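Local coordinates for protein aldehyde dehydrogenase (Anabaena variabilis, PDB 4H7N) that probably oxidises aldehydes to carboxylic acids with NAD+, as a member of the aldehyde dehydrogenase family, at residues 57-71 with 84-96. Residues are numbered along the deposited sequence; the frame is centred on the assembly and turned at random.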
loop_
_atom_site.group_PDB
_atom_site.type_symbol
_atom_site.label_atom_id
_atom_site.label_comp_id
_atom_site.label_asym_id
_atom_site.label_seq_id
_atom_site.Cartn_x
_atom_site.Cartn_y
_atom_site.Cartn_z
ATOM N N GLN A 57 -16.913 -17.702 -14.649
ATOM C CA GLN A 57 -17.453 -19.063 -14.587
ATOM C C GLN A 57 -17.496 -19.730 -15.974
ATOM O O GLN A 57 -17.318 -20.948 -16.072
ATOM C CB GLN A 57 -18.848 -19.093 -13.910
ATOM C CG GLN A 57 -18.744 -18.748 -12.409
ATOM C CD GLN A 57 -18.108 -19.863 -11.557
ATOM O OE1 GLN A 57 -18.325 -21.040 -11.777
ATOM N NE2 GLN A 57 -17.345 -19.481 -10.567
ATOM N N GLN A 58 -17.784 -18.962 -17.024
ATOM C CA GLN A 58 -17.721 -19.493 -18.403
ATOM C C GLN A 58 -16.295 -19.933 -18.730
ATOM O O GLN A 58 -16.108 -20.968 -19.363
ATOM C CB GLN A 58 -18.157 -18.468 -19.473
ATOM C CG GLN A 58 -19.620 -18.447 -19.777
ATOM C CD GLN A 58 -20.172 -17.102 -20.277
ATOM O OE1 GLN A 58 -19.440 -16.154 -20.597
ATOM N NE2 GLN A 58 -21.514 -17.034 -20.358
ATOM N N TRP A 59 -15.312 -19.126 -18.312
ATOM C CA TRP A 59 -13.890 -19.456 -18.501
ATOM C C TRP A 59 -13.548 -20.727 -17.722
ATOM O O TRP A 59 -12.949 -21.668 -18.282
ATOM C CB TRP A 59 -12.980 -18.267 -18.117
ATOM C CG TRP A 59 -11.546 -18.472 -18.446
ATOM C CD1 TRP A 59 -11.045 -19.014 -19.593
ATOM C CD2 TRP A 59 -10.430 -18.143 -17.649
ATOM N NE1 TRP A 59 -9.709 -19.018 -19.561
ATOM C CE2 TRP A 59 -9.286 -18.525 -18.372
ATOM C CE3 TRP A 59 -10.274 -17.556 -16.389
ATOM C CZ2 TRP A 59 -8.013 -18.357 -17.890
ATOM C CZ3 TRP A 59 -9.015 -17.393 -15.906
ATOM C CH2 TRP A 59 -7.888 -17.805 -16.650
ATOM N N LYS A 60 -14.011 -20.817 -16.479
ATOM C CA LYS A 60 -13.807 -22.013 -15.690
ATOM C C LYS A 60 -14.403 -23.267 -16.377
ATOM O O LYS A 60 -13.772 -24.330 -16.446
ATOM C CB LYS A 60 -14.413 -21.876 -14.290
ATOM C CG LYS A 60 -13.991 -22.999 -13.371
ATOM C CD LYS A 60 -14.601 -22.919 -11.972
ATOM C CE LYS A 60 -15.763 -23.863 -11.867
ATOM N NZ LYS A 60 -16.692 -23.549 -10.767
ATOM N N GLN A 61 -15.610 -23.138 -16.889
ATOM C CA GLN A 61 -16.205 -24.245 -17.627
ATOM C C GLN A 61 -15.360 -24.692 -18.814
ATOM O O GLN A 61 -15.187 -25.891 -19.017
ATOM C CB GLN A 61 -17.649 -23.937 -18.074
ATOM C CG GLN A 61 -18.635 -23.967 -16.906
ATOM C CD GLN A 61 -18.493 -25.236 -16.055
ATOM O OE1 GLN A 61 -18.445 -26.369 -16.583
ATOM N NE2 GLN A 61 -18.409 -25.059 -14.743
ATOM N N ALA A 62 -14.866 -23.748 -19.606
ATOM C CA ALA A 62 -14.028 -24.072 -20.747
ATOM C C ALA A 62 -12.726 -24.756 -20.330
ATOM O O ALA A 62 -12.284 -25.674 -20.992
ATOM C CB ALA A 62 -13.720 -22.830 -21.589
ATOM N N ILE A 63 -12.107 -24.289 -19.258
ATOM C CA ILE A 63 -10.898 -24.907 -18.747
ATOM C C ILE A 63 -11.199 -26.312 -18.299
ATOM O O ILE A 63 -10.457 -27.252 -18.616
ATOM C CB ILE A 63 -10.324 -24.119 -17.548
ATOM C CG1 ILE A 63 -9.862 -22.760 -17.990
ATOM C CG2 ILE A 63 -9.189 -24.878 -16.881
ATOM C CD1 ILE A 63 -9.774 -21.761 -16.840
ATOM N N LEU A 64 -12.282 -26.486 -17.568
ATOM C CA LEU A 64 -12.671 -27.824 -17.148
ATOM C C LEU A 64 -12.931 -28.767 -18.309
ATOM O O LEU A 64 -12.681 -29.966 -18.186
ATOM C CB LEU A 64 -13.940 -27.754 -16.301
ATOM C CG LEU A 64 -13.744 -27.298 -14.858
ATOM C CD1 LEU A 64 -15.070 -27.044 -14.160
ATOM C CD2 LEU A 64 -12.920 -28.333 -14.103
ATOM N N SER A 65 -13.485 -28.257 -19.413
ATOM C CA SER A 65 -13.711 -29.095 -20.592
ATOM C C SER A 65 -12.425 -29.628 -21.225
ATOM O O SER A 65 -12.481 -30.541 -22.034
ATOM C CB SER A 65 -14.486 -28.342 -21.677
ATOM O OG SER A 65 -13.649 -27.434 -22.415
ATOM N N ARG A 66 -11.290 -29.033 -20.903
ATOM C CA ARG A 66 -10.005 -29.421 -21.472
ATOM C C ARG A 66 -9.005 -29.646 -20.359
ATOM O O ARG A 66 -7.813 -29.330 -20.481
ATOM C CB ARG A 66 -9.527 -28.348 -22.471
ATOM C CG ARG A 66 -10.401 -28.238 -23.752
ATOM C CD ARG A 66 -10.521 -29.586 -24.478
ATOM N NE ARG A 66 -11.751 -29.747 -25.298
ATOM C CZ ARG A 66 -11.938 -29.132 -26.459
ATOM N NH1 ARG A 66 -13.045 -29.330 -27.172
ATOM N NH2 ARG A 66 -10.988 -28.308 -26.922
ATOM N N ARG A 67 -9.482 -30.199 -19.262
ATOM C CA ARG A 67 -8.632 -30.327 -18.071
ATOM C C ARG A 67 -7.394 -31.165 -18.353
ATOM O O ARG A 67 -6.319 -30.856 -17.867
ATOM C CB ARG A 67 -9.417 -30.938 -16.902
ATOM C CG ARG A 67 -8.626 -30.912 -15.611
ATOM C CD ARG A 67 -9.414 -31.401 -14.402
ATOM N NE ARG A 67 -8.458 -31.500 -13.296
ATOM C CZ ARG A 67 -8.683 -31.187 -12.031
ATOM N NH1 ARG A 67 -9.869 -30.775 -11.634
ATOM N NH2 ARG A 67 -7.725 -31.355 -11.145
ATOM N N GLU A 68 -7.532 -32.221 -19.146
ATOM C CA GLU A 68 -6.393 -33.053 -19.431
ATOM C C GLU A 68 -5.267 -32.311 -20.127
ATOM O O GLU A 68 -4.128 -32.641 -19.929
ATOM C CB GLU A 68 -6.800 -34.290 -20.249
ATOM C CG GLU A 68 -7.421 -35.324 -19.331
ATOM C CD GLU A 68 -8.531 -36.114 -19.974
ATOM O OE1 GLU A 68 -8.228 -36.981 -20.834
ATOM O OE2 GLU A 68 -9.712 -35.867 -19.610
ATOM N N GLN A 69 -5.585 -31.343 -20.964
ATOM C CA GLN A 69 -4.570 -30.560 -21.659
ATOM C C GLN A 69 -3.889 -29.602 -20.678
ATOM O O GLN A 69 -2.710 -29.341 -20.805
ATOM C CB GLN A 69 -5.213 -29.738 -22.759
ATOM C CG GLN A 69 -5.492 -30.523 -24.041
ATOM C CD GLN A 69 -6.647 -31.477 -23.871
ATOM O OE1 GLN A 69 -7.659 -31.151 -23.252
ATOM N NE2 GLN A 69 -6.505 -32.656 -24.402
ATOM N N LEU A 70 -4.634 -29.084 -19.696
ATOM C CA LEU A 70 -4.013 -28.239 -18.679
ATOM C C LEU A 70 -3.048 -29.069 -17.817
ATOM O O LEU A 70 -1.901 -28.679 -17.584
ATOM C CB LEU A 70 -5.071 -27.525 -17.841
ATOM C CG LEU A 70 -4.529 -26.630 -16.703
ATOM C CD1 LEU A 70 -3.655 -25.494 -17.226
ATOM C CD2 LEU A 70 -5.663 -26.026 -15.901
ATOM N N THR A 71 -3.507 -30.253 -17.406
ATOM C CA THR A 71 -2.731 -31.143 -16.583
ATOM C C THR A 71 -1.431 -31.520 -17.353
ATOM O O THR A 71 -0.338 -31.483 -16.807
ATOM C CB THR A 71 -3.503 -32.445 -16.311
ATOM O OG1 THR A 71 -4.702 -32.169 -15.598
ATOM C CG2 THR A 71 -2.667 -33.388 -15.516
ATOM N N THR A 84 0.514 -31.275 -9.355
ATOM C CA THR A 84 -0.187 -30.639 -10.481
ATOM C C THR A 84 -1.696 -30.687 -10.311
ATOM O O THR A 84 -2.400 -29.680 -10.522
ATOM C CB THR A 84 0.288 -31.237 -11.827
ATOM O OG1 THR A 84 1.580 -30.704 -12.127
ATOM C CG2 THR A 84 -0.618 -30.862 -12.933
ATOM N N VAL A 85 -2.201 -31.853 -9.949
ATOM C CA VAL A 85 -3.641 -32.011 -9.701
ATOM C C VAL A 85 -4.100 -31.017 -8.609
ATOM O O VAL A 85 -5.099 -30.340 -8.746
ATOM C CB VAL A 85 -3.995 -33.435 -9.286
ATOM C CG1 VAL A 85 -5.495 -33.567 -9.073
ATOM C CG2 VAL A 85 -3.523 -34.432 -10.352
ATOM N N LEU A 86 -3.335 -30.895 -7.548
ATOM C CA LEU A 86 -3.703 -29.961 -6.477
ATOM C C LEU A 86 -3.657 -28.524 -6.921
ATOM O O LEU A 86 -4.533 -27.734 -6.552
ATOM C CB LEU A 86 -2.810 -30.160 -5.247
ATOM C CG LEU A 86 -2.682 -31.599 -4.710
ATOM C CD1 LEU A 86 -2.000 -31.545 -3.339
ATOM C CD2 LEU A 86 -4.006 -32.375 -4.613
ATOM N N GLU A 87 -2.659 -28.157 -7.726
ATOM C CA GLU A 87 -2.611 -26.775 -8.229
ATOM C C GLU A 87 -3.842 -26.479 -9.016
ATOM O O GLU A 87 -4.449 -25.402 -8.863
ATOM C CB GLU A 87 -1.432 -26.536 -9.162
ATOM C CG GLU A 87 -0.243 -25.910 -8.565
ATOM C CD GLU A 87 0.767 -25.422 -9.590
ATOM O OE1 GLU A 87 1.711 -26.191 -9.811
ATOM O OE2 GLU A 87 0.660 -24.262 -10.115
ATOM N N ILE A 88 -4.215 -27.420 -9.888
ATOM C CA ILE A 88 -5.390 -27.204 -10.708
ATOM C C ILE A 88 -6.676 -27.079 -9.861
ATOM O O ILE A 88 -7.507 -26.223 -10.121
ATOM C CB ILE A 88 -5.533 -28.262 -11.800
ATOM C CG1 ILE A 88 -4.405 -28.106 -12.798
ATOM C CG2 ILE A 88 -6.850 -28.068 -12.513
ATOM C CD1 ILE A 88 -4.178 -29.269 -13.770
ATOM N N ASP A 89 -6.838 -27.954 -8.882
ATOM C CA ASP A 89 -8.013 -27.941 -8.002
ATOM C C ASP A 89 -8.080 -26.622 -7.218
ATOM O O ASP A 89 -9.133 -26.001 -7.097
ATOM C CB ASP A 89 -7.950 -29.121 -7.030
ATOM C CG ASP A 89 -8.264 -30.457 -7.710
ATOM O OD1 ASP A 89 -8.992 -30.464 -8.732
ATOM O OD2 ASP A 89 -7.775 -31.503 -7.205
ATOM N N SER A 90 -6.936 -26.214 -6.711
ATOM C CA SER A 90 -6.790 -24.980 -5.949
ATOM C C SER A 90 -7.091 -23.717 -6.795
ATOM O O SER A 90 -7.827 -22.799 -6.369
ATOM C CB SER A 90 -5.412 -24.955 -5.320
ATOM O OG SER A 90 -5.038 -23.619 -4.968
ATOM N N PHE A 91 -6.565 -23.662 -8.009
ATOM C CA PHE A 91 -6.967 -22.620 -8.992
ATOM C C PHE A 91 -8.492 -22.572 -9.228
ATOM O O PHE A 91 -9.111 -21.524 -9.163
ATOM C CB PHE A 91 -6.247 -22.875 -10.341
ATOM C CG PHE A 91 -6.724 -22.014 -11.484
ATOM C CD1 PHE A 91 -6.755 -20.662 -11.379
ATOM C CD2 PHE A 91 -7.109 -22.572 -12.658
ATOM C CE1 PHE A 91 -7.162 -19.877 -12.436
ATOM C CE2 PHE A 91 -7.495 -21.819 -13.715
ATOM C CZ PHE A 91 -7.509 -20.457 -13.608
ATOM N N LEU A 92 -9.079 -23.712 -9.529
ATOM C CA LEU A 92 -10.521 -23.771 -9.762
ATOM C C LEU A 92 -11.354 -23.318 -8.539
ATOM O O LEU A 92 -12.337 -22.592 -8.692
ATOM C CB LEU A 92 -10.941 -25.173 -10.187
ATOM C CG LEU A 92 -10.327 -25.668 -11.508
ATOM C CD1 LEU A 92 -10.670 -27.138 -11.699
ATOM C CD2 LEU A 92 -10.763 -24.850 -12.705
ATOM N N ALA A 93 -10.953 -23.718 -7.347
ATOM C CA ALA A 93 -11.680 -23.297 -6.130
ATOM C C ALA A 93 -11.480 -21.829 -5.870
ATOM O O ALA A 93 -12.349 -21.157 -5.315
ATOM C CB ALA A 93 -11.261 -24.098 -4.902
ATOM N N SER A 94 -10.322 -21.311 -6.255
ATOM C CA SER A 94 -10.076 -19.896 -6.054
ATOM C C SER A 94 -10.983 -19.017 -6.972
ATOM O O SER A 94 -11.463 -17.960 -6.561
ATOM C CB SER A 94 -8.573 -19.641 -6.200
ATOM O OG SER A 94 -8.347 -18.293 -6.432
ATOM N N ILE A 95 -11.286 -19.473 -8.185
ATOM C CA ILE A 95 -12.175 -18.740 -9.027
ATOM C C ILE A 95 -13.549 -18.674 -8.349
ATOM O O ILE A 95 -14.188 -17.598 -8.278
ATOM C CB ILE A 95 -12.335 -19.452 -10.391
ATOM C CG1 ILE A 95 -11.033 -19.369 -11.234
ATOM C CG2 ILE A 95 -13.497 -18.842 -11.167
ATOM C CD1 ILE A 95 -11.164 -20.116 -12.569
ATOM N N ASP A 96 -14.020 -19.826 -7.843
ATOM C CA ASP A 96 -15.286 -19.872 -7.113
ATOM C C ASP A 96 -15.310 -18.944 -5.899
ATOM O O ASP A 96 -16.286 -18.191 -5.692
ATOM C CB ASP A 96 -15.638 -21.306 -6.679
ATOM C CG ASP A 96 -16.064 -22.196 -7.869
ATOM O OD1 ASP A 96 -16.177 -21.661 -9.025
ATOM O OD2 ASP A 96 -16.327 -23.417 -7.648
#
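Lys60 reaches across to helix 82-106: CB touches Ile95 CD1, CG lies 3.8 Å from Leu92 CD2, CD and CE pass Asp96 OD1, and NZ ends in a salt bridge, 2.6 Å from OD1 of Asp96 on its syn lone pair. A bend at chi3 (100°) in an otherwise extended chain turns the ammonium to this carboxylate. Gln57 NE2 donates to the same OD1 from the anti side, somewhat out of the carboxylate plane, by a nearly straight bond of 2.9 Å, while Gln57 OE1 accepts from Lys60 NZ. Were Lys60 cut back to an alanine, Asp96 would probably lose its charged mate here and Leu92 CD2 its aliphatic cover. At the other end Arg67, extended from CG to NE, packs among Val85, Ile88, Asp89 and Leu92; NH1 and NH2 both grip Asp89 OD1, and Ile88 CG2 covers one guanidinium face 3.6 Å above its plane. On the buried side Phe91 and Trp59 form an offset edge-to-face pair, planes at 78°, with Ile63 CD1 at 3.9 Å from Phe91 CE2; Leu140 and Met144 also touch Phe91. Residues 57-64 thus run nearly antiparallel (160°) to 84-96, with helix 67-78 between them in sequence: all-helical packing in the N-terminal part of the aldehyde dehydrogenase fold.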